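Local coordinates for protein LD10117p (Drosophila melanogaster, PDB 5HJQ) that acts as a GTPase-activating protein for Rab35 in synaptic vesicle protein turnover and binds phosphoinositides through its TBC domain, at residues Arg80-Ile85 with Arg113-Pro118; Arg174-Arg179 with Met208-Ala213; Asn311-Glu316 with Gly333-Lys338. One frame throughout, in Å; residues are numbered along the deposited sequence.

Contact 1 (Arg80-Ile85 with Arg113-Pro118)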
ATOM      1  N   ARG A  80       9.643  16.202 -13.526  1.00 78.26           N
ATOM      2  CA  ARG A  80       9.089  17.308 -12.751  1.00 77.94           C
ATOM      3  C   ARG A  80       9.802  17.418 -11.405  1.00 75.78           C
ATOM      4  O   ARG A  80      10.457  16.473 -10.965  1.00 78.69           O
ATOM      5  CB  ARG A  80       7.583  17.123 -12.548  1.00 76.02           C
ATOM      6  CG  ARG A  80       6.750  17.366 -13.803  1.00 77.62           C
ATOM      7  CD  ARG A  80       6.975  18.768 -14.350  1.00 90.29           C
ATOM      8  NE  ARG A  80       5.818  19.636 -14.146  1.00 91.64           N
ATOM      9  CZ  ARG A  80       4.774  19.702 -14.968  1.00 92.05           C
ATOM     10  NH1 ARG A  80       4.741  18.957 -16.065  1.00 89.80           N
ATOM     11  NH2 ARG A  80       3.767  20.522 -14.695  1.00 90.75           N
ATOM     12  N   SER A  81       9.677  18.570 -10.752  1.00 70.15           N
ATOM     13  CA  SER A  81      10.368  18.803  -9.485  1.00 67.63           C
ATOM     14  C   SER A  81       9.385  19.067  -8.348  1.00 61.99           C
ATOM     15  O   SER A  81       8.211  19.356  -8.583  1.00 60.56           O
ATOM     16  CB  SER A  81      11.342  19.978  -9.608  1.00 65.41           C
ATOM     17  OG  SER A  81      10.661  21.217  -9.507  1.00 59.29           O
ATOM     18  N   TYR A  82       9.882  18.980  -7.117  1.00 63.03           N
ATOM     19  CA  TYR A  82       9.051  19.166  -5.930  1.00 64.54           C
ATOM     20  C   TYR A  82       8.360  20.524  -5.882  1.00 69.06           C
ATOM     21  O   TYR A  82       7.152  20.607  -5.660  1.00 69.73           O
ATOM     22  CB  TYR A  82       9.882  18.989  -4.658  1.00 66.10           C
ATOM     23  CG  TYR A  82       9.154  19.458  -3.420  1.00 67.73           C
ATOM     24  CD1 TYR A  82       8.065  18.751  -2.926  1.00 68.53           C
ATOM     25  CD2 TYR A  82       9.536  20.618  -2.760  1.00 66.88           C
ATOM     26  CE1 TYR A  82       7.386  19.180  -1.799  1.00 68.74           C
ATOM     27  CE2 TYR A  82       8.863  21.056  -1.632  1.00 68.58           C
ATOM     28  CZ  TYR A  82       7.789  20.333  -1.157  1.00 72.31           C
ATOM     29  OH  TYR A  82       7.115  20.763  -0.038  1.00 77.56           O
ATOM     30  N   THR A  83       9.134  21.587  -6.080  1.00 68.29           N
ATOM     31  CA  THR A  83       8.619  22.944  -5.952  1.00 70.09           C
ATOM     32  C   THR A  83       7.555  23.240  -7.004  1.00 67.82           C
ATOM     33  O   THR A  83       6.605  23.977  -6.739  1.00 69.75           O
ATOM     34  CB  THR A  83       9.749  23.989  -6.056  1.00 69.85           C
ATOM     35  OG1 THR A  83      10.322  23.954  -7.368  1.00 71.97           O
ATOM     36  CG2 THR A  83      10.831  23.699  -5.029  1.00 69.41           C
ATOM     37  N   GLU A  84       7.720  22.667  -8.193  1.00 65.93           N
ATOM     38  CA  GLU A  84       6.719  22.793  -9.249  1.00 69.80           C
ATOM     39  C   GLU A  84       5.371  22.276  -8.766  1.00 73.00           C
ATOM     40  O   GLU A  84       4.354  22.964  -8.863  1.00 75.78           O
ATOM     41  CB  GLU A  84       7.142  22.027 -10.505  1.00 72.55           C
ATOM     42  CG  GLU A  84       8.373  22.568 -11.204  1.00 75.76           C
ATOM     43  CD  GLU A  84       8.741  21.756 -12.436  1.00 81.58           C
ATOM     44  OE1 GLU A  84       7.896  21.648 -13.351  1.00 84.99           O
ATOM     45  OE2 GLU A  84       9.870  21.220 -12.485  1.00 82.25           O
ATOM     46  N   ILE A  85       5.382  21.058  -8.234  1.00 70.17           N
ATOM     47  CA  ILE A  85       4.172  20.392  -7.766  1.00 71.57           C
ATOM     48  C   ILE A  85       3.549  21.104  -6.563  1.00 71.74           C
ATOM     49  O   ILE A  85       2.324  21.225  -6.473  1.00 67.73           O
ATOM     50  CB  ILE A  85       4.465  18.920  -7.404  1.00 69.75           C
ATOM     51  CG1 ILE A  85       4.927  18.158  -8.649  1.00 64.03           C
ATOM     52  CG2 ILE A  85       3.239  18.251  -6.805  1.00 69.94           C
ATOM     53  CD1 ILE A  85       5.593  16.835  -8.352  1.00 63.27           C
ATOM     54  N   ARG A 113      11.405  12.709  -2.885  1.00 59.10           N
ATOM     55  CA  ARG A 113      10.417  12.034  -2.053  1.00 59.15           C
ATOM     56  C   ARG A 113      10.517  12.471  -0.600  1.00 56.16           C
ATOM     57  O   ARG A 113       9.519  12.477   0.121  1.00 58.31           O
ATOM     58  CB  ARG A 113      10.568  10.519  -2.171  1.00 58.32           C
ATOM     59  CG  ARG A 113      10.177  10.012  -3.539  1.00 55.72           C
ATOM     60  CD  ARG A 113       9.940   8.514  -3.563  1.00 51.87           C
ATOM     61  NE  ARG A 113       9.427   8.112  -4.868  1.00 54.62           N
ATOM     62  CZ  ARG A 113      10.189   7.899  -5.935  1.00 60.38           C
ATOM     63  NH1 ARG A 113      11.505   8.036  -5.850  1.00 61.75           N
ATOM     64  NH2 ARG A 113       9.635   7.542  -7.086  1.00 59.72           N
ATOM     65  N   ALA A 114      11.718  12.858  -0.183  1.00 61.06           N
ATOM     66  CA  ALA A 114      11.917  13.417   1.148  1.00 61.56           C
ATOM     67  C   ALA A 114      11.029  14.643   1.345  1.00 60.71           C
ATOM     68  O   ALA A 114      10.612  14.952   2.463  1.00 61.87           O
ATOM     69  CB  ALA A 114      13.377  13.776   1.366  1.00 59.53           C
ATOM     70  N   GLN A 115      10.730  15.328   0.245  1.00 53.34           N
ATOM     71  CA  GLN A 115       9.858  16.494   0.280  1.00 59.05           C
ATOM     72  C   GLN A 115       8.465  16.214  -0.288  1.00 57.53           C
ATOM     73  O   GLN A 115       7.471  16.720   0.230  1.00 56.29           O
ATOM     74  CB  GLN A 115      10.497  17.657  -0.484  1.00 62.62           C
ATOM     75  CG  GLN A 115      11.647  18.336   0.251  1.00 61.13           C
ATOM     76  CD  GLN A 115      12.186  19.536  -0.501  1.00 68.21           C
ATOM     77  OE1 GLN A 115      11.842  20.679  -0.196  1.00 70.60           O
ATOM     78  NE2 GLN A 115      13.035  19.282  -1.491  1.00 69.76           N
ATOM     79  N   LEU A 116       8.397  15.425  -1.358  1.00 55.63           N
ATOM     80  CA  LEU A 116       7.131  15.177  -2.047  1.00 58.76           C
ATOM     81  C   LEU A 116       6.116  14.454  -1.166  1.00 58.03           C
ATOM     82  O   LEU A 116       4.965  14.876  -1.059  1.00 59.30           O
ATOM     83  CB  LEU A 116       7.366  14.371  -3.329  1.00 57.73           C
ATOM     84  CG  LEU A 116       6.133  13.996  -4.156  1.00 55.44           C
ATOM     85  CD1 LEU A 116       5.276  15.219  -4.449  1.00 49.72           C
ATOM     86  CD2 LEU A 116       6.551  13.312  -5.452  1.00 55.67           C
ATOM     87  N   TRP A 117       6.548  13.371  -0.529  1.00 56.69           N
ATOM     88  CA  TRP A 117       5.633  12.532   0.245  1.00 57.69           C
ATOM     89  C   TRP A 117       5.063  13.185   1.514  1.00 57.11           C
ATOM     90  O   TRP A 117       3.871  13.032   1.785  1.00 57.75           O
ATOM     91  CB  TRP A 117       6.313  11.210   0.608  1.00 55.74           C
ATOM     92  CG  TRP A 117       6.354  10.237  -0.528  1.00 55.14           C
ATOM     93  CD1 TRP A 117       5.983  10.468  -1.819  1.00 55.67           C
ATOM     94  CD2 TRP A 117       6.772   8.870  -0.468  1.00 53.89           C
ATOM     95  NE1 TRP A 117       6.149   9.328  -2.571  1.00 57.81           N
ATOM     96  CE2 TRP A 117       6.633   8.333  -1.764  1.00 51.70           C
ATOM     97  CE3 TRP A 117       7.256   8.049   0.554  1.00 53.94           C
ATOM     98  CZ2 TRP A 117       6.965   7.015  -2.065  1.00 47.18           C
ATOM     99  CZ3 TRP A 117       7.576   6.739   0.255  1.00 53.79           C
ATOM    100  CH2 TRP A 117       7.433   6.235  -1.045  1.00 47.57           C
ATOM    101  N   PRO A 118       5.895  13.901   2.303  1.00 59.75           N
ATOM    102  CA  PRO A 118       5.282  14.544   3.475  1.00 54.99           C
ATOM    103  C   PRO A 118       4.208  15.567   3.111  1.00 59.13           C
ATOM    104  O   PRO A 118       3.280  15.790   3.890  1.00 57.57           O
ATOM    105  CB  PRO A 118       6.467  15.231   4.155  1.00 56.77           C
ATOM    106  CG  PRO A 118       7.636  14.414   3.763  1.00 56.88           C
ATOM    107  CD  PRO A 118       7.367  13.990   2.348  1.00 51.82           C
TER
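Tyr82 and Leu116 mark the closest backbone approach, CA to CA 5.9 Å, where the first turn of helix 82-91 meets the first turns of helix 113-122. Tyr82 has its CG anti to the backbone N (chi1 168°), which carries the phenol ring onto Gln115. There Gln115 CB sits over the ring centre in a CH-pi contact, 3.5 Å from the centroid of Tyr82 and only 7° off the ring normal. Beyond CG the glutamine chain runs extended across the ring at about a right angle; its OE1 comes 3.3 Å from Tyr82 CE2, and the amide plane is tilted 36° from the ring. On the backbone side, Tyr82 CE1 lies 3.2 Å from Gln115 O. Deeper in, Ile85 CD1 meets Leu116 CD1 at 4.2 Å, both side chains being buried and also touching Trp106 and helix 94-103. Ser81 takes the N-cap position, and its OG bonds Glu84 OE2 at 3.1 Å, while Arg80 NE forms a salt bridge with Glu84 OE1. No hydrogen bond joins the segments, so this packing of two helix starts in the all-helical TBC domain probably rests on dispersion and CH-pi attraction, apolar on its inner side and partly polar at Gln115.

Contact 2 (Arg174-Arg179 with Met208-Ala213); sequences RAVADR and MSEEEA
Arg179 and Glu210 form a salt bridge between helix 171-187 and the first turn of helix 210-221. The glutamate can be followed outward from CB, which rests 3.6 Å from Val176 CG1. With CG anti to the backbone N and the chain extended beyond it, the side chain reaches the other helix; CG and CD pack against the same valine methyl. OE1 then lies 3.3 Å from Val176 CG1 and, at the carboxylate tip, accepts from Arg179 NH2 at 2.8 Å in a nearly straight bond of 172°. This oxygen lies in the guanidinium plane. OE2 receives Arg179 NE at 2.6 Å through its syn lone pair, but this bond is more bent, at 141°, with the oxygen tilted out of the guanidinium plane. The arginine thus grips side-on, one nitrogen to each oxygen, with guanidinium and carboxylate planes 38° apart. A bend at chi3 turns NE and NH2 toward the acid. Tyr135 OH adds a hydrogen bond to Glu210 OE2, and Tyr135, Trp136, Val139 and Phe143 of helix 134-143 pack on the arginine. A methionine in place of Arg179 would probably leave the Glu210 carboxylate without its positive mate and with fewer bonds to fix its rotation. Ser209 precedes the acid at the N-cap: Glu212 N to Ser209 OG and Ser209 N to Glu212 OE1, both weak, make a capping box, to which Ser209 OG adds a bond of 3.0 Å to Glu212 OE1. Helix 210-221 thus starts with a capping box beside a bidentate salt bridge that ties it to helix 171-187 within the all-helical TBC domain.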
ATOM      1  N   ARG A 174      13.952  -0.656  11.698  1.00 65.72           N
ATOM      2  CA  ARG A 174      12.828  -1.444  12.196  1.00 63.47           C
ATOM      3  C   ARG A 174      12.399  -0.995  13.590  1.00 66.24           C
ATOM      4  O   ARG A 174      11.203  -0.915  13.888  1.00 65.43           O
ATOM      5  CB  ARG A 174      13.181  -2.933  12.221  1.00 69.88           C
ATOM      6  CG  ARG A 174      13.563  -3.510  10.869  1.00 72.89           C
ATOM      7  CD  ARG A 174      13.926  -4.984  10.977  1.00 69.42           C
ATOM      8  NE  ARG A 174      15.107  -5.307  10.182  1.00 78.21           N
ATOM      9  CZ  ARG A 174      16.307  -5.560  10.694  1.00 82.96           C
ATOM     10  NH1 ARG A 174      16.485  -5.545  12.007  1.00 83.91           N
ATOM     11  NH2 ARG A 174      17.328  -5.837   9.893  1.00 79.54           N
ATOM     12  N   ALA A 175      13.381  -0.714  14.441  1.00 64.84           N
ATOM     13  CA  ALA A 175      13.118  -0.294  15.813  1.00 62.22           C
ATOM     14  C   ALA A 175      12.368   1.032  15.844  1.00 61.15           C
ATOM     15  O   ALA A 175      11.543   1.273  16.725  1.00 62.45           O
ATOM     16  CB  ALA A 175      14.415  -0.187  16.592  1.00 70.37           C
ATOM     17  N   VAL A 176      12.665   1.887  14.873  1.00 57.63           N
ATOM     18  CA  VAL A 176      11.986   3.169  14.743  1.00 59.26           C
ATOM     19  C   VAL A 176      10.532   2.951  14.324  1.00 56.15           C
ATOM     20  O   VAL A 176       9.614   3.572  14.867  1.00 54.24           O
ATOM     21  CB  VAL A 176      12.698   4.077  13.721  1.00 53.90           C
ATOM     22  CG1 VAL A 176      11.792   5.211  13.291  1.00 47.52           C
ATOM     23  CG2 VAL A 176      14.004   4.605  14.298  1.00 59.04           C
ATOM     24  N   ALA A 177      10.337   2.063  13.354  1.00 57.71           N
ATOM     25  CA  ALA A 177       9.000   1.676  12.914  1.00 60.94           C
ATOM     26  C   ALA A 177       8.178   1.169  14.091  1.00 54.39           C
ATOM     27  O   ALA A 177       7.030   1.573  14.279  1.00 56.06           O
ATOM     28  CB  ALA A 177       9.083   0.617  11.828  1.00 57.01           C
ATOM     29  N   ASP A 178       8.786   0.295  14.888  1.00 59.63           N
ATOM     30  CA  ASP A 178       8.141  -0.247  16.078  1.00 63.12           C
ATOM     31  C   ASP A 178       7.720   0.856  17.038  1.00 62.09           C
ATOM     32  O   ASP A 178       6.672   0.763  17.679  1.00 64.96           O
ATOM     33  CB  ASP A 178       9.069  -1.231  16.795  1.00 63.24           C
ATOM     34  CG  ASP A 178       9.428  -2.427  15.937  1.00 65.43           C
ATOM     35  OD1 ASP A 178       8.617  -2.794  15.060  1.00 61.46           O
ATOM     36  OD2 ASP A 178      10.519  -3.003  16.142  1.00 67.18           O
ATOM     37  N   ARG A 179       8.535   1.901  17.136  1.00 56.39           N
ATOM     38  CA  ARG A 179       8.217   3.020  18.013  1.00 56.68           C
ATOM     39  C   ARG A 179       7.045   3.831  17.470  1.00 53.08           C
ATOM     40  O   ARG A 179       6.180   4.265  18.229  1.00 56.76           O
ATOM     41  CB  ARG A 179       9.437   3.925  18.210  1.00 58.88           C
ATOM     42  CG  ARG A 179       9.151   5.145  19.071  1.00 50.70           C
ATOM     43  CD  ARG A 179      10.410   5.675  19.740  1.00 66.15           C
ATOM     44  NE  ARG A 179      11.358   6.244  18.786  1.00 60.42           N
ATOM     45  CZ  ARG A 179      12.550   6.725  19.122  1.00 62.41           C
ATOM     46  NH1 ARG A 179      12.940   6.701  20.388  1.00 61.70           N
ATOM     47  NH2 ARG A 179      13.353   7.226  18.194  1.00 61.74           N
ATOM     48  N   MET A 208      12.236   9.580   4.575  1.00 55.26           N
ATOM     49  CA  MET A 208      12.108  10.707   5.495  1.00 53.73           C
ATOM     50  C   MET A 208      12.495  10.325   6.923  1.00 59.58           C
ATOM     51  O   MET A 208      12.890   9.190   7.191  1.00 65.29           O
ATOM     52  CB  MET A 208      10.679  11.256   5.468  1.00 54.04           C
ATOM     53  CG  MET A 208       9.644  10.312   6.072  1.00 58.05           C
ATOM     54  SD  MET A 208       7.956  10.869   5.773  1.00 56.09           S
ATOM     55  CE  MET A 208       7.838  10.627   4.002  1.00 49.95           C
ATOM     56  N   SER A 209      12.388  11.284   7.836  1.00 58.16           N
ATOM     57  CA  SER A 209      12.740  11.046   9.230  1.00 56.78           C
ATOM     58  C   SER A 209      11.610  10.346   9.972  1.00 58.77           C
ATOM     59  O   SER A 209      10.497  10.228   9.459  1.00 57.54           O
ATOM     60  CB  SER A 209      13.087  12.361   9.929  1.00 53.39           C
ATOM     61  OG  SER A 209      11.960  13.216   9.985  1.00 55.48           O
ATOM     62  N   GLU A 210      11.908   9.892  11.184  1.00 59.62           N
ATOM     63  CA  GLU A 210      10.940   9.208  12.029  1.00 53.71           C
ATOM     64  C   GLU A 210       9.710  10.061  12.308  1.00 58.79           C
ATOM     65  O   GLU A 210       8.578   9.584  12.207  1.00 60.19           O
ATOM     66  CB  GLU A 210      11.595   8.800  13.349  1.00 49.90           C
ATOM     67  CG  GLU A 210      10.615   8.435  14.450  1.00 61.12           C
ATOM     68  CD  GLU A 210      11.285   7.728  15.612  1.00 61.91           C
ATOM     69  OE1 GLU A 210      12.517   7.523  15.549  1.00 58.83           O
ATOM     70  OE2 GLU A 210      10.582   7.378  16.584  1.00 62.69           O
ATOM     71  N   GLU A 211       9.937  11.322  12.660  1.00 51.76           N
ATOM     72  CA  GLU A 211       8.843  12.227  12.990  1.00 53.61           C
ATOM     73  C   GLU A 211       8.002  12.567  11.763  1.00 52.91           C
ATOM     74  O   GLU A 211       6.782  12.677  11.857  1.00 60.34           O
ATOM     75  CB  GLU A 211       9.369  13.512  13.630  1.00 51.67           C
ATOM     76  CG  GLU A 211       8.260  14.470  14.032  1.00 54.99           C
ATOM     77  CD  GLU A 211       8.772  15.682  14.778  1.00 59.78           C
ATOM     78  OE1 GLU A 211       9.991  15.949  14.716  1.00 67.46           O
ATOM     79  OE2 GLU A 211       7.951  16.371  15.423  1.00 60.72           O
ATOM     80  N   GLU A 212       8.654  12.739  10.618  1.00 50.43           N
ATOM     81  CA  GLU A 212       7.935  13.029   9.382  1.00 55.80           C
ATOM     82  C   GLU A 212       7.065  11.847   8.955  1.00 60.20           C
ATOM     83  O   GLU A 212       5.931  12.030   8.511  1.00 60.00           O
ATOM     84  CB  GLU A 212       8.909  13.397   8.265  1.00 56.95           C
ATOM     85  CG  GLU A 212       9.294  14.861   8.259  1.00 63.98           C
ATOM     86  CD  GLU A 212      10.404  15.174   7.273  1.00 72.86           C
ATOM     87  OE1 GLU A 212      11.425  14.453   7.281  1.00 71.18           O
ATOM     88  OE2 GLU A 212      10.254  16.138   6.489  1.00 75.76           O
ATOM     89  N   ALA A 213       7.608  10.640   9.092  1.00 56.98           N
ATOM     90  CA  ALA A 213       6.861   9.419   8.808  1.00 55.62           C
ATOM     91  C   ALA A 213       5.599   9.368   9.651  1.00 56.39           C
ATOM     92  O   ALA A 213       4.520   9.071   9.145  1.00 59.84           O
ATOM     93  CB  ALA A 213       7.722   8.194   9.062  1.00 52.63           C
TER

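Contact 3 (Asn311-Glu316 with Gly333-Lys338); sequences NLFHKE and GNALIK
Phe313 of helix 300-317 reaches across to Leu336 and Ala335 of helix 332-341, and all three residues are buried. The CD2 methyl of Leu336 lies over one face of the phenyl ring, displaced toward the rim, with 3.5 Å between Leu336 CD2 and Phe313 CG. Measured to the ring centroid of Phe313, the same Leu336 methyl is at 3.9 Å and 26° off the normal, an off-centre CH-pi contact. The far end of the ring meets the alanine: Phe313 CZ is 3.9 Å from Ala335 CB, and Phe313 CE1 is 3.6 Å from Ala335 O. Phe313 gets there with CG anti to the backbone N and beside the carbonyl carbon (chi1 -177°), which lays the ring against helix 332-341. The side chains of Phe313 and Leu336 cross at about a right angle, whereas the small alanine lets the ring end come close to the backbone of helix 332-341. This is apolar helix-helix packing in the all-helical fold of the TBC domain, joining helices separated by a connection that holds the short helix 325-328. The next shell confines the ring: Phe339, further along helix 332-341, meets Phe313 edge-to-face, and Phe258 of helix 252-261 also packs on it. Leu336 in turn touches Trp277 of helix 274-279. Farther out, His314 packs on helix 252-261, and Asn311 OD1 is hydrogen-bonded to Thr251 OG1.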
ATOM      1  N   ASN A 311      -4.930  -9.783 -14.006  1.00 59.94           N
ATOM      2  CA  ASN A 311      -4.875  -9.931 -15.458  1.00 57.56           C
ATOM      3  C   ASN A 311      -3.524 -10.462 -15.918  1.00 63.31           C
ATOM      4  O   ASN A 311      -3.458 -11.375 -16.740  1.00 64.35           O
ATOM      5  CB  ASN A 311      -5.169  -8.601 -16.154  1.00 56.47           C
ATOM      6  CG  ASN A 311      -6.564  -8.096 -15.871  1.00 59.63           C
ATOM      7  OD1 ASN A 311      -7.411  -8.837 -15.382  1.00 62.60           O
ATOM      8  ND2 ASN A 311      -6.816  -6.833 -16.191  1.00 58.36           N
ATOM      9  N   LEU A 312      -2.449  -9.885 -15.388  1.00 61.72           N
ATOM     10  CA  LEU A 312      -1.100 -10.320 -15.734  1.00 61.84           C
ATOM     11  C   LEU A 312      -0.853 -11.772 -15.330  1.00 63.46           C
ATOM     12  O   LEU A 312      -0.142 -12.500 -16.022  1.00 65.41           O
ATOM     13  CB  LEU A 312      -0.056  -9.415 -15.074  1.00 59.86           C
ATOM     14  CG  LEU A 312       0.100  -7.995 -15.623  1.00 61.49           C
ATOM     15  CD1 LEU A 312       1.057  -7.193 -14.752  1.00 60.92           C
ATOM     16  CD2 LEU A 312       0.593  -8.029 -17.063  1.00 62.67           C
ATOM     17  N   PHE A 313      -1.432 -12.190 -14.209  1.00 60.54           N
ATOM     18  CA  PHE A 313      -1.227 -13.549 -13.716  1.00 64.95           C
ATOM     19  C   PHE A 313      -1.985 -14.570 -14.558  1.00 67.65           C
ATOM     20  O   PHE A 313      -1.488 -15.666 -14.809  1.00 60.46           O
ATOM     21  CB  PHE A 313      -1.646 -13.669 -12.249  1.00 60.18           C
ATOM     22  CG  PHE A 313      -1.397 -15.031 -11.659  1.00 67.17           C
ATOM     23  CD1 PHE A 313      -0.109 -15.441 -11.353  1.00 64.42           C
ATOM     24  CD2 PHE A 313      -2.446 -15.902 -11.415  1.00 66.19           C
ATOM     25  CE1 PHE A 313       0.127 -16.692 -10.811  1.00 70.71           C
ATOM     26  CE2 PHE A 313      -2.216 -17.154 -10.873  1.00 66.98           C
ATOM     27  CZ  PHE A 313      -0.927 -17.549 -10.572  1.00 70.63           C
ATOM     28  N   HIS A 314      -3.188 -14.208 -14.991  1.00 66.20           N
ATOM     29  CA  HIS A 314      -3.985 -15.089 -15.836  1.00 70.84           C
ATOM     30  C   HIS A 314      -3.338 -15.241 -17.209  1.00 74.68           C
ATOM     31  O   HIS A 314      -3.253 -16.347 -17.745  1.00 80.69           O
ATOM     32  CB  HIS A 314      -5.411 -14.560 -15.982  1.00 65.90           C
ATOM     33  CG  HIS A 314      -6.308 -15.456 -16.777  1.00 70.14           C
ATOM     34  ND1 HIS A 314      -7.388 -14.987 -17.492  1.00 70.08           N
ATOM     35  CD2 HIS A 314      -6.282 -16.797 -16.970  1.00 73.90           C
ATOM     36  CE1 HIS A 314      -7.990 -15.998 -18.091  1.00 67.47           C
ATOM     37  NE2 HIS A 314      -7.341 -17.107 -17.791  1.00 68.09           N
ATOM     38  N   LYS A 315      -2.890 -14.121 -17.768  1.00 71.21           N
ATOM     39  CA  LYS A 315      -2.172 -14.113 -19.040  1.00 73.82           C
ATOM     40  C   LYS A 315      -0.945 -15.009 -18.969  1.00 77.51           C
ATOM     41  O   LYS A 315      -0.683 -15.807 -19.871  1.00 84.41           O
ATOM     42  CB  LYS A 315      -1.757 -12.686 -19.412  1.00 75.29           C
ATOM     43  CG  LYS A 315      -0.654 -12.605 -20.456  1.00 74.51           C
ATOM     44  CD  LYS A 315      -0.522 -11.196 -21.008  1.00 75.84           C
ATOM     45  CE  LYS A 315       0.557 -11.114 -22.081  1.00 82.56           C
ATOM     46  NZ  LYS A 315       1.930 -11.109 -21.499  1.00 77.62           N
ATOM     47  N   GLU A 316      -0.201 -14.860 -17.880  1.00 74.01           N
ATOM     48  CA  GLU A 316       1.005 -15.632 -17.641  1.00 77.65           C
ATOM     49  C   GLU A 316       0.661 -17.120 -17.555  1.00 78.97           C
ATOM     50  O   GLU A 316       1.333 -17.948 -18.148  1.00 82.71           O
ATOM     51  CB  GLU A 316       1.693 -15.136 -16.362  1.00 71.80           C
ATOM     52  CG  GLU A 316       3.200 -15.293 -16.343  1.00 75.86           C
ATOM     53  CD  GLU A 316       3.914 -14.463 -17.391  1.00 77.95           C
ATOM     54  OE1 GLU A 316       3.365 -13.429 -17.823  1.00 74.58           O
ATOM     55  OE2 GLU A 316       5.031 -14.858 -17.790  1.00 78.97           O
ATOM     56  N   GLY A 333      -3.302 -18.535  -3.951  1.00 76.43           N
ATOM     57  CA  GLY A 333      -2.835 -17.546  -3.007  1.00 71.56           C
ATOM     58  C   GLY A 333      -1.372 -17.225  -2.985  1.00 84.16           C
ATOM     59  O   GLY A 333      -1.009 -16.077  -3.090  1.00 70.81           O
ATOM     60  N   ASN A 334      -0.505 -18.213  -2.837  1.00 84.49           N
ATOM     61  CA  ASN A 334       0.897 -17.800  -2.778  1.00 82.03           C
ATOM     62  C   ASN A 334       1.498 -17.970  -4.167  1.00 78.44           C
ATOM     63  O   ASN A 334       2.637 -17.596  -4.413  1.00 80.27           O
ATOM     64  CB  ASN A 334       1.722 -18.549  -1.721  1.00 91.56           C
ATOM     65  CG  ASN A 334       0.957 -18.765  -0.433  1.00 99.08           C
ATOM     66  OD1 ASN A 334       0.104 -17.929  -0.011  1.00103.71           O
ATOM     67  ND2 ASN A 334       1.394 -19.794   0.308  1.00103.22           N
ATOM     68  N   ALA A 335       0.711 -18.488  -5.100  1.00 76.17           N
ATOM     69  CA  ALA A 335       1.168 -18.500  -6.487  1.00 76.90           C
ATOM     70  C   ALA A 335       1.172 -17.065  -6.990  1.00 71.42           C
ATOM     71  O   ALA A 335       2.064 -16.653  -7.726  1.00 71.59           O
ATOM     72  CB  ALA A 335       0.294 -19.381  -7.361  1.00 75.01           C
ATOM     73  N   LEU A 336       0.190 -16.295  -6.538  1.00 66.22           N
ATOM     74  CA  LEU A 336       0.096 -14.882  -6.881  1.00 70.06           C
ATOM     75  C   LEU A 336       1.230 -14.084  -6.242  1.00 68.61           C
ATOM     76  O   LEU A 336       1.822 -13.211  -6.879  1.00 69.11           O
ATOM     77  CB  LEU A 336      -1.261 -14.314  -6.456  1.00 64.18           C
ATOM     78  CG  LEU A 336      -2.431 -14.701  -7.362  1.00 67.72           C
ATOM     79  CD1 LEU A 336      -3.749 -14.704  -6.598  1.00 63.27           C
ATOM     80  CD2 LEU A 336      -2.504 -13.758  -8.549  1.00 62.15           C
ATOM     81  N   ILE A 337       1.533 -14.397  -4.986  1.00 66.85           N
ATOM     82  CA  ILE A 337       2.634 -13.760  -4.275  1.00 68.20           C
ATOM     83  C   ILE A 337       3.964 -14.020  -4.971  1.00 73.68           C
ATOM     84  O   ILE A 337       4.751 -13.096  -5.193  1.00 69.94           O
ATOM     85  CB  ILE A 337       2.724 -14.253  -2.815  1.00 69.94           C
ATOM     86  CG1 ILE A 337       1.471 -13.854  -2.034  1.00 67.74           C
ATOM     87  CG2 ILE A 337       3.972 -13.705  -2.139  1.00 64.70           C
ATOM     88  CD1 ILE A 337       1.299 -12.362  -1.872  1.00 62.92           C
ATOM     89  N   LYS A 338       4.209 -15.281  -5.319  1.00 70.06           N
ATOM     90  CA  LYS A 338       5.443 -15.655  -6.002  1.00 73.98           C
ATOM     91  C   LYS A 338       5.554 -14.967  -7.361  1.00 72.99           C
ATOM     92  O   LYS A 338       6.635 -14.526  -7.758  1.00 71.83           O
ATOM     93  CB  LYS A 338       5.528 -17.174  -6.172  1.00 72.02           C
ATOM     94  CG  LYS A 338       5.657 -17.956  -4.878  1.00 74.67           C
ATOM     95  CD  LYS A 338       5.931 -19.430  -5.160  1.00 81.22           C
ATOM     96  CE  LYS A 338       4.882 -20.030  -6.092  1.00 81.92           C
ATOM     97  NZ  LYS A 338       4.589 -21.453  -5.758  1.00 80.59           N
TER

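In the fold
The three contacts come in series along the chain, and all join helices of the all-helical TBC domain. Contacts 1 and 2 are neighbours, their centres 20 Å apart: the Met208 methyl, CE, packs on Trp117 CB and Pro118 CD, each at 3.8 Å, linking helix 113-122 to the lead-in of helix 210-221. Contact 3 lies on the opposite side of the chain's centre, 34 Å from contact 1 and 33 Å from contact 2 between centres, and touches neither. Contact 1 lies nearer the phosphoinositide pocket, with the Ile85 side chain about 9 Å from that of Lys98; contacts 2 and 3 lie away from the pocket and join helices of the fold.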